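Local coordinates for protein malate dehydrogenase (Picrophilus torridus, PDB 4BGV) that probably catalyses the reversible, NAD-dependent oxidation of malate to oxaloacetate in the tricarboxylic acid cycle, at residues 196-199 against 200-204. Sequence-based numbering, arbitrary orientation.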
# COMPACT_ATOMS: atom_id res chain seq x y z
N ILE A 196 12.46 6.54 -23.70
CA ILE A 196 13.73 6.71 -24.41
C ILE A 196 14.28 5.33 -24.72
O ILE A 196 14.53 4.55 -23.80
CB ILE A 196 14.75 7.49 -23.56
CG1 ILE A 196 14.19 8.87 -23.19
CG2 ILE A 196 16.06 7.63 -24.34
CD1 ILE A 196 15.02 9.63 -22.14
N PRO A 197 14.45 5.00 -26.01
CA PRO A 197 14.87 3.63 -26.34
C PRO A 197 16.19 3.26 -25.68
O PRO A 197 17.10 4.10 -25.55
CB PRO A 197 15.02 3.66 -27.87
CG PRO A 197 14.09 4.75 -28.29
CD PRO A 197 14.24 5.80 -27.23
N ILE A 198 16.28 2.02 -25.22
CA ILE A 198 17.47 1.55 -24.54
C ILE A 198 18.69 1.58 -25.47
O ILE A 198 19.84 1.71 -25.03
CB ILE A 198 17.22 0.14 -23.97
CG1 ILE A 198 17.74 0.03 -22.54
CG2 ILE A 198 17.73 -0.95 -24.89
CD1 ILE A 198 16.76 0.60 -21.54
N GLU A 199 18.45 1.45 -26.78
CA GLU A 199 19.55 1.50 -27.74
C GLU A 199 20.23 2.86 -27.79
O GLU A 199 21.36 2.97 -28.27
CB GLU A 199 19.09 1.12 -29.15
CG GLU A 199 18.95 -0.37 -29.35
CD GLU A 199 18.10 -0.73 -30.55
OE1 GLU A 199 16.94 -0.27 -30.64
OE2 GLU A 199 18.60 -1.48 -31.42
N ASP A 200 19.52 3.90 -27.34
CA ASP A 200 20.10 5.24 -27.23
C ASP A 200 20.86 5.43 -25.93
O ASP A 200 21.53 6.43 -25.75
CB ASP A 200 19.01 6.32 -27.29
CG ASP A 200 18.29 6.35 -28.62
OD1 ASP A 200 18.78 5.71 -29.57
OD2 ASP A 200 17.24 7.01 -28.72
N LEU A 201 20.74 4.47 -25.01
CA LEU A 201 21.24 4.66 -23.65
C LEU A 201 22.39 3.72 -23.29
O LEU A 201 23.20 4.03 -22.42
CB LEU A 201 20.09 4.48 -22.65
CG LEU A 201 18.93 5.49 -22.73
CD1 LEU A 201 17.83 5.16 -21.73
CD2 LEU A 201 19.46 6.90 -22.50
N LEU A 202 22.45 2.56 -23.95
CA LEU A 202 23.45 1.54 -23.65
C LEU A 202 24.09 1.03 -24.94
O LEU A 202 23.43 0.97 -25.97
CB LEU A 202 22.80 0.36 -22.91
CG LEU A 202 22.36 0.56 -21.46
CD1 LEU A 202 21.48 -0.60 -20.98
CD2 LEU A 202 23.56 0.73 -20.56
N PRO A 203 25.38 0.65 -24.88
CA PRO A 203 26.04 0.02 -26.03
C PRO A 203 25.38 -1.32 -26.33
O PRO A 203 24.90 -2.00 -25.43
CB PRO A 203 27.47 -0.20 -25.53
CG PRO A 203 27.64 0.72 -24.37
CD PRO A 203 26.30 0.86 -23.75
N ARG A 204 25.34 -1.67 -27.61
CA ARG A 204 24.74 -2.94 -28.03
C ARG A 204 25.32 -4.13 -27.27
O ARG A 204 24.58 -5.04 -26.88
CB ARG A 204 24.92 -3.11 -29.55
CG ARG A 204 24.78 -4.53 -30.08
CD ARG A 204 23.41 -5.13 -29.82
NE ARG A 204 22.31 -4.30 -30.29
CZ ARG A 204 21.03 -4.66 -30.24
NH1 ARG A 204 20.71 -5.85 -29.75
NH2 ARG A 204 20.09 -3.85 -30.69
O HOH W 1 22.97 0.84 -28.62
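Leu-201 and Ile-196 cross at about a right angle, and CG2 of Ile-196 is in contact with the branched end of the leucine, 3.9 Å from Leu-201 CG. With Leu-201 CG lying beside its own backbone N (chi1 -63°), the isobutyl group folds back along the chain, where CG also comes to 3.6 Å from Pro-197 O. Tyr-289 of the second subunit packs on both Ile-196 and Leu-201, so an alanine in place of the leucine would probably open a gap beside that tyrosine and leave the Ile-196 methyl without its crossing partner. Asp-200 runs alongside Pro-197 in the same direction, its OD2 3.6 Å from Pro-197 CD. The backbone makes a tight turn joining strand 196-197, outermost within the chain in its antiparallel sheet of the C-terminal domain, to helix 204-215, for which Pro-203 is the N-cap. Bonds spanning three and four residues define this turn. Two donors grip Ile-198 O: Leu-202 N approaches almost end-on, whereas Leu-201 N sits well above the carbonyl plane. Asp-200 N bonds to Pro-197 O at 3.0 Å, and a water donates to both Glu-199 O and Leu-202 O, bridging the turn. Glu-199 and Arg-204 lie side by side, pointing the same way, and Glu-199 OE2 meets Arg-204 NH2 at 2.9 Å in a salt bridge, at the guanidinium edge. The carboxylate and guanidinium planes are 81° apart; the N-H...O angle of only 116° makes the hydrogen bond within the bridge weak. Arg-204 NH1 has a second carboxylate partner, Asp-208.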